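PDB 4YXT: polyketide biosynthesis 3-hydroxy-3-methylglutaryl-ACP synthase PksG from Bacillus subtilis, which catalyses the aldol condensation of an ACP-bound acetyl group with a carrier-linked beta-ketothioester intermediate in the biosynthesis of the antibiotic bacillaene. Local coordinates for residues Val20-Lys25 and Arg359-Met364; Glu35-Lys40 and Ala164-Gly169; Gln122-Phe127 and Ala138-Ser143; Val173-Gly178 and Ala301-Leu306; Gln245-His250 and Gly259-Met264. The protein carries 1 engineered substitution. All blocks are in the same frame, centred on the assembly; numbering follows the deposited sequence.

Interaction 1: Val20-Lys25 and Arg359-Met364; sequences VMELAK and RYQLSM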
# COMPACT_ATOMS: atom_id res chain seq x y z
N VAL A 20 3.95 23.78 22.30
CA VAL A 20 2.66 24.09 21.73
C VAL A 20 1.80 24.97 22.65
O VAL A 20 0.84 25.58 22.19
CB VAL A 20 2.00 22.76 21.28
CG1 VAL A 20 0.52 22.72 21.44
CG2 VAL A 20 2.38 22.52 19.83
N MET A 21 2.17 25.07 23.93
CA MET A 21 1.56 26.07 24.83
C MET A 21 2.05 27.48 24.47
O MET A 21 1.24 28.39 24.34
CB MET A 21 1.81 25.75 26.29
CG MET A 21 1.19 24.43 26.76
SD MET A 21 2.35 23.05 26.99
CE MET A 21 1.29 21.88 27.84
N GLU A 22 3.35 27.65 24.27
CA GLU A 22 3.87 28.91 23.71
C GLU A 22 3.17 29.25 22.41
O GLU A 22 2.86 30.42 22.13
CB GLU A 22 5.38 28.85 23.46
CG GLU A 22 6.26 28.77 24.71
CD GLU A 22 7.76 28.50 24.41
OE1 GLU A 22 8.14 28.12 23.26
OE2 GLU A 22 8.59 28.67 25.34
N LEU A 23 2.95 28.24 21.57
CA LEU A 23 2.33 28.51 20.26
C LEU A 23 0.92 29.04 20.47
O LEU A 23 0.50 29.94 19.78
CB LEU A 23 2.32 27.26 19.39
CG LEU A 23 1.66 27.43 18.02
CD1 LEU A 23 2.52 28.32 17.12
CD2 LEU A 23 1.40 26.07 17.38
N ALA A 24 0.19 28.49 21.41
CA ALA A 24 -1.17 28.92 21.63
C ALA A 24 -1.19 30.44 21.94
O ALA A 24 -1.99 31.20 21.34
CB ALA A 24 -1.80 28.12 22.75
N LYS A 25 -0.30 30.86 22.85
CA LYS A 25 -0.11 32.26 23.24
C LYS A 25 0.08 33.13 22.03
O LYS A 25 -0.58 34.16 21.87
CB LYS A 25 1.13 32.42 24.13
CG LYS A 25 0.89 32.39 25.63
CD LYS A 25 -0.12 31.33 26.04
CE LYS A 25 -0.27 31.30 27.55
NZ LYS A 25 0.98 30.77 28.19
N ARG A 359 15.51 16.39 21.85
CA ARG A 359 15.24 17.12 20.62
C ARG A 359 15.47 18.59 20.85
O ARG A 359 15.35 19.08 21.98
CB ARG A 359 13.80 16.90 20.12
CG ARG A 359 13.45 15.45 19.85
CD ARG A 359 11.96 15.28 19.63
NE ARG A 359 11.21 15.54 20.87
CZ ARG A 359 9.89 15.62 20.98
NH1 ARG A 359 9.11 15.42 19.89
NH2 ARG A 359 9.32 15.89 22.18
N TYR A 360 15.76 19.29 19.76
CA TYR A 360 16.01 20.72 19.78
C TYR A 360 14.74 21.51 19.75
O TYR A 360 13.90 21.33 18.86
CB TYR A 360 16.81 21.08 18.55
CG TYR A 360 17.26 22.52 18.45
CD1 TYR A 360 18.50 22.91 18.95
CD2 TYR A 360 16.50 23.46 17.79
CE1 TYR A 360 18.93 24.22 18.82
CE2 TYR A 360 16.92 24.75 17.65
CZ TYR A 360 18.14 25.14 18.18
OH TYR A 360 18.56 26.45 18.04
N GLN A 361 14.62 22.45 20.69
CA GLN A 361 13.45 23.31 20.78
C GLN A 361 13.49 24.52 19.83
O GLN A 361 14.39 25.34 19.91
CB GLN A 361 13.29 23.82 22.20
CG GLN A 361 12.15 24.82 22.30
CD GLN A 361 11.56 24.92 23.68
OE1 GLN A 361 12.04 24.30 24.62
NE2 GLN A 361 10.51 25.70 23.81
N LEU A 362 12.49 24.65 18.97
CA LEU A 362 12.41 25.78 18.08
C LEU A 362 11.85 27.03 18.78
O LEU A 362 10.98 26.94 19.64
CB LEU A 362 11.51 25.45 16.89
CG LEU A 362 11.93 24.32 15.96
CD1 LEU A 362 10.80 24.10 14.98
CD2 LEU A 362 13.23 24.60 15.22
N SER A 363 12.33 28.20 18.38
CA SER A 363 11.70 29.45 18.76
C SER A 363 10.60 29.76 17.75
O SER A 363 10.60 29.24 16.63
CB SER A 363 12.71 30.57 18.67
OG SER A 363 13.08 30.75 17.29
N MET A 364 9.71 30.68 18.12
CA MET A 364 8.65 31.11 17.22
C MET A 364 9.19 31.79 15.97
O MET A 364 8.55 31.75 14.92
CB MET A 364 7.67 32.04 17.94
CG MET A 364 6.81 31.33 18.97
SD MET A 364 5.80 30.00 18.26
CE MET A 364 5.51 29.13 19.79
O HOH W 1 9.25 26.14 21.35

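Interaction 2: Glu35-Lys40 and Ala164-Gly169; sequences ENLLMK and AEPSAG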
# COMPACT_ATOMS: atom_id res chain seq x y z
N GLU A 35 -6.58 23.91 25.77
CA GLU A 35 -6.24 23.06 26.91
C GLU A 35 -6.99 21.74 26.82
O GLU A 35 -6.55 20.71 27.33
CB GLU A 35 -6.56 23.76 28.25
CG GLU A 35 -5.67 24.96 28.56
CD GLU A 35 -5.84 25.54 29.97
OE1 GLU A 35 -5.25 26.60 30.24
OE2 GLU A 35 -6.54 24.96 30.83
N ASN A 36 -8.15 21.78 26.18
CA ASN A 36 -8.93 20.57 25.98
C ASN A 36 -8.34 19.61 24.97
O ASN A 36 -8.59 18.45 25.06
CB ASN A 36 -10.36 20.94 25.62
CG ASN A 36 -11.16 21.33 26.85
OD1 ASN A 36 -11.31 20.53 27.79
ND2 ASN A 36 -11.68 22.57 26.87
N LEU A 37 -7.55 20.08 24.02
CA LEU A 37 -6.72 19.19 23.15
C LEU A 37 -5.84 18.19 23.94
O LEU A 37 -5.74 16.99 23.59
CB LEU A 37 -5.79 20.04 22.32
CG LEU A 37 -6.46 21.15 21.53
CD1 LEU A 37 -5.40 21.91 20.76
CD2 LEU A 37 -7.55 20.59 20.60
N LEU A 38 -5.20 18.69 25.00
CA LEU A 38 -4.32 17.92 25.88
C LEU A 38 -3.00 17.62 25.19
O LEU A 38 -2.54 16.49 25.18
CB LEU A 38 -4.97 16.62 26.36
CG LEU A 38 -6.28 16.62 27.14
CD1 LEU A 38 -6.66 15.20 27.58
CD2 LEU A 38 -6.32 17.52 28.36
N MET A 39 -2.39 18.63 24.60
CA MET A 39 -1.14 18.49 23.85
C MET A 39 -0.06 19.41 24.42
O MET A 39 -0.38 20.42 25.00
CB MET A 39 -1.42 18.75 22.37
CG MET A 39 -2.36 17.69 21.75
SD MET A 39 -1.87 15.94 21.97
CE MET A 39 -1.32 15.57 20.29
N LYS A 40 1.22 19.06 24.29
CA LYS A 40 2.29 19.89 24.88
C LYS A 40 3.38 20.18 23.91
O LYS A 40 3.91 21.26 23.92
CB LYS A 40 2.91 19.24 26.13
CG LYS A 40 1.91 18.62 27.11
CD LYS A 40 2.56 17.57 27.98
CE LYS A 40 3.32 18.20 29.15
NZ LYS A 40 3.79 17.13 30.11
N ALA A 164 -5.90 23.02 14.85
CA ALA A 164 -5.25 21.81 14.36
C ALA A 164 -3.75 21.96 14.50
O ALA A 164 -3.07 21.04 14.89
CB ALA A 164 -5.61 21.58 12.90
N GLU A 165 -3.25 23.16 14.22
CA GLU A 165 -1.82 23.42 14.16
C GLU A 165 -1.01 22.96 15.38
O GLU A 165 0.11 22.51 15.22
CB GLU A 165 -1.61 24.90 13.97
CG GLU A 165 -0.20 25.29 13.70
CD GLU A 165 0.03 26.79 13.86
OE1 GLU A 165 -0.88 27.51 14.34
OE2 GLU A 165 1.15 27.24 13.52
N PRO A 166 -1.55 23.08 16.59
CA PRO A 166 -0.80 22.58 17.72
C PRO A 166 -0.64 21.05 17.79
O PRO A 166 0.17 20.57 18.57
CB PRO A 166 -1.63 23.07 18.93
CG PRO A 166 -2.54 24.10 18.40
CD PRO A 166 -2.83 23.67 17.02
N SER A 167 -1.43 20.29 17.04
CA SER A 167 -1.31 18.80 17.07
C SER A 167 -0.69 18.19 15.79
O SER A 167 -0.56 16.98 15.68
CB SER A 167 -2.69 18.17 17.28
OG SER A 167 -3.31 18.71 18.45
N ALA A 168 -0.33 19.05 14.83
CA ALA A 168 0.04 18.63 13.50
C ALA A 168 1.50 18.20 13.51
O ALA A 168 2.37 19.00 13.22
CB ALA A 168 -0.17 19.79 12.53
N GLY A 169 1.76 16.93 13.80
CA GLY A 169 3.13 16.48 13.95
C GLY A 169 3.88 15.78 12.83
O GLY A 169 3.49 15.80 11.65

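Interaction 3: Gln122-Phe127 and Ala138-Ser143; sequences QMAVNF and ALVIAS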
# COMPACT_ATOMS: atom_id res chain seq x y z
N GLN A 122 -0.95 -5.82 10.20
CA GLN A 122 -1.78 -7.01 9.98
C GLN A 122 -1.27 -7.87 8.84
O GLN A 122 -1.31 -9.14 8.92
CB GLN A 122 -3.24 -6.68 9.76
CG GLN A 122 -3.92 -6.22 10.99
CD GLN A 122 -3.78 -7.14 12.19
OE1 GLN A 122 -3.49 -8.35 12.07
NE2 GLN A 122 -4.01 -6.56 13.38
N MET A 123 -0.77 -7.24 7.80
CA MET A 123 -0.34 -8.00 6.68
C MET A 123 0.96 -8.69 7.09
O MET A 123 1.17 -9.80 6.70
CB MET A 123 -0.13 -7.14 5.43
CG MET A 123 -1.39 -6.50 4.90
SD MET A 123 -2.73 -7.59 4.34
CE MET A 123 -3.89 -7.40 5.70
N ALA A 124 1.77 -8.05 7.94
CA ALA A 124 3.04 -8.62 8.33
C ALA A 124 2.77 -9.81 9.27
O ALA A 124 3.43 -10.80 9.15
CB ALA A 124 3.88 -7.62 9.04
N VAL A 125 1.74 -9.71 10.13
CA VAL A 125 1.31 -10.81 10.97
C VAL A 125 0.88 -12.03 10.16
O VAL A 125 1.27 -13.17 10.48
CB VAL A 125 0.20 -10.40 11.96
CG1 VAL A 125 -0.33 -11.63 12.69
CG2 VAL A 125 0.71 -9.39 12.98
N ASN A 126 0.07 -11.82 9.13
CA ASN A 126 -0.33 -12.93 8.24
C ASN A 126 0.83 -13.53 7.44
O ASN A 126 0.81 -14.70 7.13
CB ASN A 126 -1.48 -12.55 7.33
CG ASN A 126 -2.71 -12.11 8.11
OD1 ASN A 126 -2.85 -12.41 9.29
ND2 ASN A 126 -3.60 -11.36 7.45
N PHE A 127 1.84 -12.75 7.12
CA PHE A 127 3.03 -13.33 6.50
C PHE A 127 3.62 -14.33 7.53
O PHE A 127 3.88 -15.47 7.16
CB PHE A 127 4.01 -12.24 6.04
CG PHE A 127 5.38 -12.74 5.62
CD1 PHE A 127 5.55 -13.59 4.53
CD2 PHE A 127 6.51 -12.38 6.33
CE1 PHE A 127 6.82 -14.04 4.14
CE2 PHE A 127 7.79 -12.84 5.95
CZ PHE A 127 7.93 -13.66 4.85
N ALA A 138 9.36 -9.54 9.42
CA ALA A 138 8.94 -8.39 8.65
C ALA A 138 9.26 -7.16 9.47
O ALA A 138 9.19 -7.16 10.71
CB ALA A 138 7.43 -8.47 8.40
N LEU A 139 9.54 -6.09 8.75
CA LEU A 139 9.68 -4.77 9.30
C LEU A 139 8.58 -3.86 8.71
O LEU A 139 8.41 -3.80 7.50
CB LEU A 139 11.04 -4.26 8.91
CG LEU A 139 11.48 -2.95 9.52
CD1 LEU A 139 11.45 -2.90 11.05
CD2 LEU A 139 12.87 -2.74 9.03
N VAL A 140 7.78 -3.25 9.58
CA VAL A 140 6.75 -2.35 9.20
C VAL A 140 7.17 -1.05 9.81
O VAL A 140 7.52 -0.99 10.99
CB VAL A 140 5.36 -2.74 9.76
CG1 VAL A 140 4.30 -1.76 9.32
CG2 VAL A 140 4.97 -4.13 9.33
N ILE A 141 7.12 -0.02 9.00
CA ILE A 141 7.52 1.28 9.39
C ILE A 141 6.38 2.25 8.98
O ILE A 141 6.09 2.39 7.82
CB ILE A 141 8.80 1.68 8.64
CG1 ILE A 141 9.94 0.75 9.01
CG2 ILE A 141 9.14 3.13 8.96
CD1 ILE A 141 11.29 1.20 8.46
N ALA A 142 5.75 2.87 9.95
CA ALA A 142 4.84 3.94 9.68
C ALA A 142 5.57 5.30 9.84
O ALA A 142 6.07 5.58 10.90
CB ALA A 142 3.64 3.82 10.59
N SER A 143 5.60 6.12 8.78
CA SER A 143 6.33 7.41 8.69
C SER A 143 5.43 8.48 8.04
O SER A 143 5.03 8.36 6.88
CB SER A 143 7.60 7.20 7.84
OG SER A 143 8.62 8.22 7.99

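Interaction 4: Val173-Gly178 and Ala301-Leu306; sequences VAVLVG and ALFLAL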
# COMPACT_ATOMS: atom_id res chain seq x y z
N VAL A 173 7.28 5.33 13.47
CA VAL A 173 7.43 4.19 14.36
C VAL A 173 7.76 2.94 13.51
O VAL A 173 7.07 2.65 12.51
CB VAL A 173 6.16 3.88 15.18
CG1 VAL A 173 6.41 2.72 16.16
CG2 VAL A 173 5.67 5.06 15.98
N ALA A 174 8.78 2.19 13.92
CA ALA A 174 9.22 1.06 13.17
C ALA A 174 8.92 -0.11 14.05
O ALA A 174 9.19 -0.07 15.25
CB ALA A 174 10.71 1.17 12.88
N VAL A 175 8.35 -1.15 13.47
CA VAL A 175 7.90 -2.30 14.20
C VAL A 175 8.47 -3.55 13.49
O VAL A 175 8.15 -3.78 12.32
CB VAL A 175 6.36 -2.38 14.17
CG1 VAL A 175 5.85 -3.67 14.81
CG2 VAL A 175 5.64 -1.20 14.84
N LEU A 176 9.25 -4.35 14.21
CA LEU A 176 9.76 -5.64 13.79
C LEU A 176 8.84 -6.75 14.20
O LEU A 176 8.56 -6.90 15.35
CB LEU A 176 11.11 -5.90 14.45
CG LEU A 176 11.89 -7.13 13.96
CD1 LEU A 176 12.49 -6.95 12.56
CD2 LEU A 176 12.97 -7.47 14.97
N VAL A 177 8.40 -7.55 13.24
CA VAL A 177 7.35 -8.51 13.42
C VAL A 177 7.98 -9.87 13.14
O VAL A 177 8.75 -10.06 12.15
CB VAL A 177 6.16 -8.22 12.48
CG1 VAL A 177 5.06 -9.24 12.64
CG2 VAL A 177 5.61 -6.80 12.70
N GLY A 178 7.68 -10.82 14.01
CA GLY A 178 8.37 -12.09 13.99
C GLY A 178 7.71 -13.20 14.77
O GLY A 178 6.60 -13.04 15.30
N ALA A 301 0.30 6.93 14.55
CA ALA A 301 -0.24 7.40 15.84
C ALA A 301 -0.57 6.25 16.79
O ALA A 301 -0.11 6.24 17.93
CB ALA A 301 -1.49 8.31 15.67
N LEU A 302 -1.42 5.32 16.37
CA LEU A 302 -1.71 4.20 17.26
C LEU A 302 -0.44 3.45 17.72
O LEU A 302 -0.35 3.04 18.85
CB LEU A 302 -2.67 3.21 16.60
CG LEU A 302 -2.85 1.92 17.39
CD1 LEU A 302 -3.65 2.18 18.67
CD2 LEU A 302 -3.55 0.96 16.48
N PHE A 303 0.51 3.21 16.83
CA PHE A 303 1.73 2.57 17.28
C PHE A 303 2.45 3.35 18.37
O PHE A 303 2.96 2.73 19.29
CB PHE A 303 2.69 2.31 16.12
CG PHE A 303 2.20 1.28 15.12
CD1 PHE A 303 1.36 0.22 15.50
CD2 PHE A 303 2.64 1.34 13.80
CE1 PHE A 303 0.94 -0.71 14.56
CE2 PHE A 303 2.22 0.39 12.85
CZ PHE A 303 1.37 -0.63 13.25
N LEU A 304 2.47 4.70 18.26
CA LEU A 304 3.07 5.57 19.23
C LEU A 304 2.40 5.50 20.58
O LEU A 304 3.09 5.60 21.61
CB LEU A 304 3.05 7.04 18.70
CG LEU A 304 3.81 8.11 19.47
CD1 LEU A 304 5.29 7.84 19.44
CD2 LEU A 304 3.52 9.52 18.95
N ALA A 305 1.06 5.36 20.58
CA ALA A 305 0.28 5.20 21.81
C ALA A 305 0.53 3.81 22.37
O ALA A 305 0.53 3.57 23.61
CB ALA A 305 -1.23 5.39 21.52
N LEU A 306 0.73 2.87 21.49
CA LEU A 306 1.01 1.50 21.99
C LEU A 306 2.39 1.42 22.69
O LEU A 306 2.52 0.91 23.79
CB LEU A 306 1.02 0.56 20.82
CG LEU A 306 1.17 -0.94 21.16
CD1 LEU A 306 -0.03 -1.26 21.95
CD2 LEU A 306 1.25 -1.76 19.89

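Interaction 5: Gln245-His250 and Gly259-Met264; sequences QYLAYH and GAHRTM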
# COMPACT_ATOMS: atom_id res chain seq x y z
N GLN A 245 -6.32 -4.86 30.01
CA GLN A 245 -5.73 -4.11 31.12
C GLN A 245 -5.33 -2.71 30.68
O GLN A 245 -5.25 -1.84 31.51
CB GLN A 245 -4.53 -4.83 31.67
CG GLN A 245 -4.92 -6.07 32.49
CD GLN A 245 -5.32 -7.26 31.65
OE1 GLN A 245 -4.63 -7.62 30.68
NE2 GLN A 245 -6.42 -7.93 32.05
N TYR A 246 -5.03 -2.51 29.39
CA TYR A 246 -4.79 -1.14 28.84
C TYR A 246 -5.48 -1.03 27.51
O TYR A 246 -5.84 -2.05 26.90
CB TYR A 246 -3.32 -0.90 28.65
CG TYR A 246 -2.50 -0.95 29.93
CD1 TYR A 246 -2.42 0.17 30.76
CD2 TYR A 246 -1.84 -2.12 30.33
CE1 TYR A 246 -1.69 0.17 31.92
CE2 TYR A 246 -1.10 -2.14 31.50
CZ TYR A 246 -1.04 -0.99 32.29
OH TYR A 246 -0.33 -0.94 33.43
N LEU A 247 -5.61 0.22 27.02
CA LEU A 247 -6.25 0.45 25.77
C LEU A 247 -5.40 1.44 25.08
O LEU A 247 -4.89 2.40 25.69
CB LEU A 247 -7.70 0.99 25.96
CG LEU A 247 -8.74 -0.04 26.43
CD1 LEU A 247 -10.01 0.67 26.92
CD2 LEU A 247 -9.13 -0.95 25.29
N ALA A 248 -5.22 1.22 23.78
CA ALA A 248 -4.47 2.18 23.02
C ALA A 248 -5.32 2.59 21.89
O ALA A 248 -6.02 1.76 21.31
CB ALA A 248 -3.17 1.57 22.52
N TYR A 249 -5.28 3.86 21.54
CA TYR A 249 -6.13 4.29 20.46
C TYR A 249 -5.31 5.14 19.46
O TYR A 249 -4.27 5.73 19.85
CB TYR A 249 -7.24 5.19 20.95
CG TYR A 249 -8.14 4.70 21.98
CD1 TYR A 249 -9.47 4.34 21.66
CD2 TYR A 249 -7.73 4.63 23.29
CE1 TYR A 249 -10.36 3.94 22.63
CE2 TYR A 249 -8.61 4.20 24.29
CZ TYR A 249 -9.92 3.87 23.96
OH TYR A 249 -10.76 3.48 24.98
N HIS A 250 -5.83 5.24 18.23
CA HIS A 250 -5.36 6.24 17.31
C HIS A 250 -5.56 7.60 17.97
O HIS A 250 -6.71 7.96 18.32
CB HIS A 250 -6.13 6.24 16.01
CG HIS A 250 -5.73 7.37 15.13
ND1 HIS A 250 -4.45 7.53 14.71
CD2 HIS A 250 -6.44 8.40 14.60
CE1 HIS A 250 -4.35 8.65 14.01
NE2 HIS A 250 -5.55 9.18 13.91
N GLY A 259 -12.33 11.77 25.10
CA GLY A 259 -13.74 11.79 24.68
C GLY A 259 -14.25 10.42 24.27
O GLY A 259 -15.33 10.02 24.72
N ALA A 260 -13.51 9.69 23.43
CA ALA A 260 -13.96 8.40 22.93
C ALA A 260 -13.94 7.33 23.97
O ALA A 260 -14.82 6.48 23.98
CB ALA A 260 -13.11 7.94 21.76
N HIS A 261 -12.96 7.34 24.87
CA HIS A 261 -13.01 6.38 25.99
C HIS A 261 -14.29 6.58 26.83
O HIS A 261 -14.92 5.61 27.20
CB HIS A 261 -11.74 6.48 26.89
CG HIS A 261 -11.84 5.71 28.17
ND1 HIS A 261 -12.23 6.30 29.36
CD2 HIS A 261 -11.63 4.41 28.46
CE1 HIS A 261 -12.23 5.40 30.32
NE2 HIS A 261 -11.87 4.24 29.81
N ARG A 262 -14.67 7.82 27.09
CA ARG A 262 -15.91 8.13 27.86
C ARG A 262 -17.16 7.60 27.16
O ARG A 262 -18.02 7.03 27.78
CB ARG A 262 -16.03 9.64 28.06
CG ARG A 262 -17.28 10.10 28.78
CD ARG A 262 -17.02 11.45 29.44
NE ARG A 262 -16.30 12.39 28.56
CZ ARG A 262 -15.10 12.94 28.79
NH1 ARG A 262 -14.39 12.69 29.90
NH2 ARG A 262 -14.58 13.78 27.88
N THR A 263 -17.24 7.82 25.85
CA THR A 263 -18.32 7.36 25.02
C THR A 263 -18.39 5.86 25.11
O THR A 263 -19.42 5.32 25.45
CB THR A 263 -18.09 7.80 23.58
OG1 THR A 263 -17.93 9.24 23.54
CG2 THR A 263 -19.25 7.41 22.70
N MET A 264 -17.27 5.17 24.85
CA MET A 264 -17.30 3.68 24.88
C MET A 264 -17.74 3.12 26.21
O MET A 264 -18.54 2.16 26.27
CB MET A 264 -15.93 3.10 24.53
CG MET A 264 -15.53 3.29 23.08
SD MET A 264 -16.71 2.52 21.96
CE MET A 264 -16.46 0.76 22.18

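Interaction 1: Val20-Lys25 and Arg359-Met364
Met364 reaches across to Glu22 and Leu23 of helix 20-27, while Gln361 faces Glu22 through a water. The contact joins the N-terminal and C-terminal regions of this thiolase-like HMG-CoA synthase. Segment 359-364 supplies the edge strand 360-361 of a small three-stranded sheet, parallel to strand 16-19, and helix 20-27 follows that strand directly.

Met364 begins helix 364-370, just after the N-cap residue Ser363. Its CB points toward helix 20-27. CG is anti to the carbonyl carbon (chi1 -70°) and the chain then bends at chi2 (-59°), which carries SD and CE over to the helix. SD lies 3.9 Å from Leu23 CD1. The methyl CE settles on the helix backbone between the two residues. It is 3.7 Å from Leu23 CB, and its distance to Glu22 CB is also 3.7 Å. The side chains of Met364 and Leu23 cross at about a right angle. Leu23 is also packed on Leu18 and Glu165.

The polar part is more open. Glu22 and Gln361 extend toward each other from opposite directions, with the carboxylate and amide planes turned 41° apart. One water joins them. It donates to Glu22 OE1 at 3.0 Å and accepts from Gln361 NE2 at 2.8 Å. It donates as well to the backbone, so that three protein groups grip it. The shortest of the water's bonds runs to Leu362 O, at 2.6 Å.

Interaction 2: Glu35-Lys40 and Ala164-Gly169
Ser167, whose side chain meets Met39, is fixed by a backbone bond from its N to Ala164 O at 2.8 Å. This bond closes the turn that follows helix 161-164 and presents Pro166 and Ser167 to the segment 35-40. No hydrogen bond joins the two segments directly.

The closest contact is between a hydroxyl and a methylene. Ser167 OG lies 3.6 Å from Met39 CG. A chi1 of -54° sets this OG trans to the carbonyl carbon and aims it at the methionine. Met39 is curled: it bends at chi2 (-53°) and again at chi3, so its methyl folds back near the same hydroxyl. Met39 CE is 4.1 Å from Ser167 OG. Phe253 packs on both residues.

A looser apolar contact lies alongside. Leu37, which precedes the turn at Leu38, approaches the proline ring through one methyl, with CD1 at 4.3 Å from Pro166 CG. The proline ring also rests on Val20 and Leu29. Leu38 leaves helical geometry with a positive phi, and the chain turns there to bring Met39 in.

Neighbouring polar groups hold the turn. Glu165 O accepts from Lys42 NZ, and the Glu165 carboxylate forms a salt bridge with Arg27.

All four touching residues are buried. From side chain to side chain, Met39 is about 10 Å from His250 and Ser167 about 11 Å from Cys114. Both are active-site residues by similarity, so this packing probably belongs to the outer surroundings of an HMG-CoA synthase-type active site.

Interaction 3: Gln122-Phe127 and Ala138-Ser143
Ala124 meets Ala138 and Val140 where a helix packs on the sheet of the thiolase-like fold. The unit is a beta-alpha-beta crossover. The chain runs from strand 106-111 through helix 116-130 into strand 137-145, and strand 74-80 lies between the two strands in the sheet.

The tight part is small and wholly apolar. Ala124 CB points at the strand and touches two residues of the same strand face. It is 3.7 Å from Ala138 CB. The same separation, 3.7 Å, holds between Ala124 CB and Val140 CG2. Ala138 CB and Val140 CG2 are themselves 5.1 Å apart, so the methyl of Ala124 rests across both. Such short side chains let the helix come close, with the CA atoms of Ala124 and Ala138 5.9 Å apart. Ala124 also rests on Val177 of the adjoining strand.

The loose part is at Phe127. Its ring only approaches the strand, with Phe127 CD2 at 4.5 Å from Ala138 CB, and it leans instead on Leu76, Thr132 and Ser133. The far side of the helix is not a solvent face. Met123 packs on Phe108 of the second subunit, and Asn126 on Ser130 of that subunit.

Val140 has one methyl in the contact. With chi1 at -180° CG1 extends away from the backbone N, and CG2, beside that N, is the branch that touches Ala124.

Interaction 4: Val173-Gly178 and Ala301-Leu306
Val175 places one methyl over the face of the Phe303 ring. Its CG2 lies 4.2 Å from the ring centroid and 14° off the ring normal, a CH-pi contact. The two side chains meet at about a right angle. With CG on the far side from the carbonyl carbon (chi1 -67°), Phe303 turns one ring face toward Val175 CG2, which is offset toward the rim.

Val173 comes in at the root of the same side chain. Its CG1 is 3.7 Å from Phe303 CB. Its other methyl, CG2, turns toward the next residue and lies 3.9 Å from the backbone atom Leu304 N. Val173 thus fits between Phe303 and Leu304, with Leu304 CB 4.3 Å from Val173 CG2. Every touching residue is buried and apolar.

The strand and helix segments cross at 72°, with axes 8.8 Å apart. Helix 301-312 lies between strands 170-178 and 246-249, consistent with a central helix of the thiolase-like fold, sandwiched between sheet layers. Phe303 also touches Phe121 of helix 116-130, while Leu304 reaches Val11 of strand 5-12. The other face of strand 170-178 is covered by helix 51-64, where Ala174 meets Ala58 and Ala59.

Interaction 5: Gln245-His250 and Gly259-Met264
Tyr249 brings its phenol oxygen up against His261 of helix 254-267. Its OH is 3.7 Å from His261 CB. Tyr249 OH lies equally close, 3.7 Å, to His261 CD2, at the edge of the imidazole and in its plane. The two side chains cross obliquely. A chi1 of 169° directs the His261 ring away from its own backbone N and toward the strand. Leu247, two residues earlier on the same strand face, approaches the same ring more loosely, also at the edge, with CD1 at 4.4 Å from His261 CD2.

The contact packs helix 254-267 on strand 246-249, an outermost strand of the large sheet. The strand leads into His250, an active-site proton donor/acceptor by similarity. Tyr220 of helix 213-234 packs on Tyr249 and bonds to His250 O. The His261 ring also packs on Ile276 and Phe280 of helix 273-283.

The polar ends of the touching pair find their partners outside the contact. Tyr249 OH bonds with Tyr240 OH, and His261 NE2 with Asp279 OD2. These bonds probably set the positions of the two rings. Between Tyr249 and His261 themselves there is packing and no hydrogen bond, because the phenol oxygen faces carbon atoms of the histidine. The nearby Asp279 carboxylate would probably favour a protonated His261.

In the fold
From the N terminus, interaction 1 opens at 20-25 and closes only at 359-364, so it encloses the other four. Interaction 2 opens next and closes at 164-169. Within its span lies the short loop of interaction 3. Interaction 4 follows in series, from 173-178 to 301-306, and contains interaction 5. No pair crosses. Interactions 1 and 2 touch through Val20 and Lys40, on the side with the small sheet. Interactions 3 and 4 share neighbouring strands of the large sheet. Interactions 4 and 5 meet where Ala301 packs on His250. Interactions 1 and 4 each tie the N-terminal family region to the C-terminal one.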